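Local coordinates for carbohydrate binding family 6 (Clostridium thermocellum, PDB 5A8C), which hydrolyses alpha-L-arabinofuranosides as a family 43 glycoside hydrolase built on a five-bladed beta-propeller, at residues R208-A213 and S228-G233; S235-M240 and V254-P259. One frame throughout, in Å; residues are numbered along the deposited sequence.

Contact 1 of 2, residues R208-A213 and S228-G233; sequences RFFEAA and SDFSQG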
# COMPACT_ATOMS: atom_id res chain seq x y z
N ARG A 208 -5.03 14.72 9.68
CA ARG A 208 -5.45 14.80 8.31
C ARG A 208 -5.42 13.44 7.58
O ARG A 208 -5.28 13.38 6.36
CB ARG A 208 -4.65 15.89 7.56
CG ARG A 208 -4.94 17.27 8.15
CD ARG A 208 -3.91 18.34 7.79
NE ARG A 208 -2.61 18.07 8.40
CZ ARG A 208 -1.58 17.54 7.75
NH1 ARG A 208 -1.66 17.19 6.46
NH2 ARG A 208 -0.49 17.30 8.44
N PHE A 209 -5.54 12.35 8.32
CA PHE A 209 -5.48 11.03 7.69
C PHE A 209 -6.55 10.87 6.62
O PHE A 209 -7.74 11.15 6.86
CB PHE A 209 -5.70 9.93 8.77
CG PHE A 209 -5.73 8.55 8.21
CD1 PHE A 209 -4.55 7.93 7.79
CD2 PHE A 209 -6.91 7.86 8.06
CE1 PHE A 209 -4.57 6.65 7.25
CE2 PHE A 209 -6.93 6.59 7.55
CZ PHE A 209 -5.77 5.99 7.11
N PHE A 210 -6.13 10.34 5.46
CA PHE A 210 -7.04 10.15 4.35
C PHE A 210 -7.09 8.72 3.87
O PHE A 210 -8.18 8.17 3.70
CB PHE A 210 -6.66 11.13 3.20
CG PHE A 210 -7.66 11.29 2.12
CD1 PHE A 210 -8.90 11.90 2.36
CD2 PHE A 210 -7.35 10.89 0.83
CE1 PHE A 210 -9.79 12.12 1.31
CE2 PHE A 210 -8.26 11.07 -0.23
CZ PHE A 210 -9.45 11.70 0.03
N GLU A 211 -5.93 8.13 3.56
CA GLU A 211 -5.94 6.73 3.13
C GLU A 211 -4.48 6.20 3.22
O GLU A 211 -3.62 6.90 3.76
CB GLU A 211 -6.60 6.56 1.74
CG GLU A 211 -5.85 7.33 0.72
CD GLU A 211 -6.63 7.64 -0.63
OE1 GLU A 211 -7.68 7.03 -0.99
OE2 GLU A 211 -5.98 8.40 -1.39
N ALA A 212 -4.27 4.98 2.75
CA ALA A 212 -2.89 4.48 2.58
C ALA A 212 -2.13 4.19 3.87
O ALA A 212 -0.90 4.27 3.88
CB ALA A 212 -2.06 5.33 1.61
N ALA A 213 -2.82 3.80 4.94
CA ALA A 213 -2.12 3.46 6.19
C ALA A 213 -0.98 2.45 5.93
O ALA A 213 -1.16 1.44 5.25
CB ALA A 213 -3.09 2.87 7.20
N SER A 228 -2.24 11.98 3.35
CA SER A 228 -3.07 13.02 4.00
C SER A 228 -4.17 13.46 3.06
O SER A 228 -4.21 13.16 1.87
CB SER A 228 -2.22 14.16 4.50
OG SER A 228 -1.60 14.81 3.43
N ASP A 229 -5.12 14.22 3.67
CA ASP A 229 -6.27 14.69 2.93
C ASP A 229 -5.91 15.92 2.05
O ASP A 229 -4.76 16.26 1.90
CB ASP A 229 -7.41 14.88 3.90
CG ASP A 229 -7.21 16.01 4.90
OD1 ASP A 229 -6.44 16.95 4.62
OD2 ASP A 229 -7.86 15.91 5.99
N PHE A 230 -6.94 16.51 1.49
CA PHE A 230 -6.80 17.64 0.57
C PHE A 230 -7.11 18.99 1.26
O PHE A 230 -7.40 19.98 0.62
CB PHE A 230 -7.62 17.39 -0.69
CG PHE A 230 -7.02 16.29 -1.58
CD1 PHE A 230 -7.21 14.96 -1.28
CD2 PHE A 230 -6.21 16.59 -2.66
CE1 PHE A 230 -6.65 13.95 -2.08
CE2 PHE A 230 -5.65 15.60 -3.45
CZ PHE A 230 -5.87 14.27 -3.16
N SER A 231 -7.06 19.01 2.60
CA SER A 231 -7.50 20.18 3.37
C SER A 231 -6.54 21.33 3.47
O SER A 231 -6.93 22.43 3.87
CB SER A 231 -7.87 19.74 4.76
OG SER A 231 -6.73 19.43 5.52
N GLN A 232 -5.29 21.15 3.09
CA GLN A 232 -4.36 22.28 3.09
C GLN A 232 -3.42 22.22 1.87
O GLN A 232 -2.27 22.67 1.91
CB GLN A 232 -3.61 22.37 4.42
CG GLN A 232 -2.91 21.11 4.86
CD GLN A 232 -2.29 21.20 6.23
OE1 GLN A 232 -2.97 21.65 7.18
NE2 GLN A 232 -1.01 20.74 6.40
N GLY A 233 -4.02 21.76 0.77
CA GLY A 233 -3.31 21.50 -0.45
C GLY A 233 -3.50 20.04 -0.81
O GLY A 233 -4.39 19.36 -0.36
O HOH W 1 -3.58 17.32 4.54
O HOH W 2 -9.09 13.62 6.80
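The amide of Gln232 lies flat over one face of the Arg208 guanidinium, the two planes only 3° apart and Gln232 NE2 3.5 Å from Arg208 CZ. At the edge of the guanidinium, in its plane, water 1 accepts from Arg208 NH1 at 2.7 Å. A second stack is T-shaped: the edge of Phe230 points at a face of Phe210, with ring centroids 5.5 Å apart and planes at 77°. Trp159 makes another edge-to-face pair with Phe210.

The arginine chain bends at chi3 (-67°), which folds the guanidinium back toward Ser228 and lets NH2 form a salt bridge with Glu238. Asp229 is not a direct ionic partner, since its OD1 stays 5.1 Å from Arg208 NH1, with water 1 placed to bridge the gap. The same OD1 is gripped from one face of the carboxylate by two groups of Ser231: the backbone N at 3.0 Å, well above the plane, and OG at 2.7 Å on the syn side. The backbones are tied by Asp229 N donating to Arg208 O at 2.8 Å, while water 2 donates to both Asp229 OD2 and Phe209 O. Glu211 OE1 is hydrogen-bonded to the nitrogen of a Tris molecule, probably from the crystallisation liquor.

Asp229 OD1 and Ser231 N thus close an Asx turn in the loop that follows strand 221-228. Across from it, Phe210 and Glu211 both face Ala227 in a classic beta bulge, where the chain turns a corner into strand 212-218 of a propeller blade.

Contact 2 of 2, residues S235-M240 and V254-P259; sequences SKIEYM and VILPQP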
# COMPACT_ATOMS: atom_id res chain seq x y z
N SER A 235 -2.76 15.96 -1.40
CA SER A 235 -2.36 14.88 -0.53
C SER A 235 -0.84 14.65 -0.56
O SER A 235 -0.23 14.56 -1.64
CB SER A 235 -3.06 13.61 -0.99
OG SER A 235 -2.71 12.47 -0.23
N LYS A 236 -0.26 14.49 0.62
CA LYS A 236 1.15 14.17 0.81
C LYS A 236 1.27 12.87 1.58
O LYS A 236 0.34 12.53 2.35
CB LYS A 236 1.91 15.30 1.47
CG LYS A 236 1.93 16.59 0.67
CD LYS A 236 2.77 17.68 1.25
CE LYS A 236 2.76 18.94 0.39
NZ LYS A 236 3.58 20.04 0.97
N ILE A 237 2.39 12.21 1.49
CA ILE A 237 2.70 11.07 2.35
C ILE A 237 3.36 11.64 3.61
O ILE A 237 4.42 12.26 3.52
CB ILE A 237 3.59 10.04 1.68
CG1 ILE A 237 3.05 9.59 0.34
CG2 ILE A 237 3.82 8.86 2.64
CD1 ILE A 237 1.61 9.06 0.33
N GLU A 238 2.68 11.46 4.73
CA GLU A 238 3.11 12.02 6.01
C GLU A 238 3.25 10.89 7.01
O GLU A 238 2.96 9.74 6.71
CB GLU A 238 2.15 13.11 6.46
CG GLU A 238 1.87 14.10 5.32
CD GLU A 238 1.19 15.39 5.68
OE1 GLU A 238 1.43 15.92 6.79
OE2 GLU A 238 0.45 15.92 4.86
N TYR A 239 3.80 11.19 8.21
CA TYR A 239 4.07 10.11 9.13
C TYR A 239 4.17 10.57 10.57
O TYR A 239 4.37 11.75 10.88
CB TYR A 239 5.33 9.31 8.73
CG TYR A 239 6.65 9.97 9.09
CD1 TYR A 239 7.04 11.18 8.50
CD2 TYR A 239 7.50 9.42 10.02
CE1 TYR A 239 8.22 11.79 8.84
CE2 TYR A 239 8.71 10.03 10.37
CZ TYR A 239 9.07 11.20 9.74
OH TYR A 239 10.24 11.81 10.14
N MET A 240 4.06 9.54 11.41
CA MET A 240 4.21 9.63 12.86
C MET A 240 5.17 8.57 13.34
O MET A 240 5.32 7.53 12.67
CB MET A 240 2.88 9.43 13.57
CG MET A 240 1.71 10.22 13.06
SD MET A 240 0.22 10.07 14.07
CE MET A 240 -0.19 8.41 13.94
N VAL A 254 6.54 15.23 6.60
CA VAL A 254 6.28 14.75 5.25
C VAL A 254 7.41 13.86 4.77
O VAL A 254 8.58 14.24 4.80
CB VAL A 254 6.11 15.96 4.29
CG1 VAL A 254 6.03 15.49 2.85
CG2 VAL A 254 4.88 16.78 4.67
N ILE A 255 7.05 12.68 4.30
CA ILE A 255 7.96 11.78 3.59
C ILE A 255 8.02 12.07 2.11
O ILE A 255 9.09 12.11 1.52
CB ILE A 255 7.57 10.31 3.81
CG1 ILE A 255 7.67 9.95 5.30
CG2 ILE A 255 8.45 9.41 2.94
CD1 ILE A 255 7.23 8.55 5.64
N LEU A 256 6.87 12.26 1.48
CA LEU A 256 6.79 12.40 0.01
C LEU A 256 5.77 13.47 -0.32
O LEU A 256 4.62 13.35 0.11
CB LEU A 256 6.42 11.10 -0.64
CG LEU A 256 6.53 11.08 -2.17
CD1 LEU A 256 7.98 11.02 -2.65
CD2 LEU A 256 5.73 9.91 -2.73
N PRO A 257 6.16 14.55 -0.97
CA PRO A 257 5.18 15.54 -1.43
C PRO A 257 4.42 15.00 -2.64
O PRO A 257 4.52 13.82 -2.96
CB PRO A 257 6.08 16.73 -1.80
CG PRO A 257 7.27 16.08 -2.36
CD PRO A 257 7.50 14.83 -1.56
N GLN A 258 3.63 15.85 -3.29
CA GLN A 258 3.10 15.42 -4.61
C GLN A 258 4.27 15.14 -5.54
O GLN A 258 5.12 16.01 -5.71
CB GLN A 258 2.24 16.50 -5.23
CG GLN A 258 0.84 16.55 -4.66
CD GLN A 258 -0.06 15.47 -5.23
OE1 GLN A 258 -0.09 15.29 -6.45
NE2 GLN A 258 -0.83 14.82 -4.40
N PRO A 259 4.30 13.97 -6.15
CA PRO A 259 5.33 13.72 -7.18
C PRO A 259 5.08 14.57 -8.40
O PRO A 259 3.96 15.05 -8.61
CB PRO A 259 5.15 12.25 -7.51
CG PRO A 259 4.04 11.81 -6.85
CD PRO A 259 3.41 12.81 -5.99
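Ile237 O is gripped by two consecutive backbone amides, Ile255 N at 2.8 Å and Leu256 N at 3.2 Å. Both reach it from the same face of its carbonyl plane, the second along the straighter N-H line (168°). In return Ile237 N donates to Leu256 O at 2.9 Å, which makes Ile237 and Leu256 a hydrogen-bonded antiparallel pair. Their side chains lie alongside each other and point the same way, CB against CB.

Two residues facing one is the classic beta bulge, and it sits in the hairpin of strands 237-242 and 250-256, the latter an outermost strand of its four-stranded blade. The extra residue moves the register by one, so that Glu238 pairs with Val254. There Val254 CG2 touches both Glu238 CD and Lys236 CD, each at 4.1 Å. Glu238 OE1 takes a further hydrogen bond from Tyr251 OH.

Ile255 swings toward Tyr239 and crosses the aromatic side chain at about a right angle: Ile255 CG1 comes to 3.5 Å from Tyr239 CD1, and Ile255 CD1 to 3.7 Å from Tyr239 CB. The far end of the tyrosine is held by a hydrogen bond between Tyr239 OH and Ile314 N.

Beyond the paired strands, Gln258 bends at chi2 (-78°), bringing its amide back to Ser235. Gln258 NE2 donates to a lone pair of Ser235 O at 2.8 Å, in the carbonyl plane, and Asn267 ND2 binds that oxygen too; the same NE2 also bonds to Asn265 O, while Gln258 OE1 meets Asn262 ND2.

Overall arrangement
Contact 1 closes before contact 2 opens along the chain, and their centres lie about 9 Å apart on the same side of the molecule. Both reach one four-stranded antiparallel sheet, a propeller blade ordered 212-218, 221-228, 237-242, 250-256: contact 1 lies at its beginning and in the loop after its second strand, contact 2 joins its last two strands. They meet through Ser228, whose O bonds to Ser235 OG at 2.7 Å and whose OG bonds to Glu238 OE2 at 2.7 Å. Phe230 also packs against Ser235. The surface loop 228-233 is therefore tied directly to the more buried hairpin of the same blade.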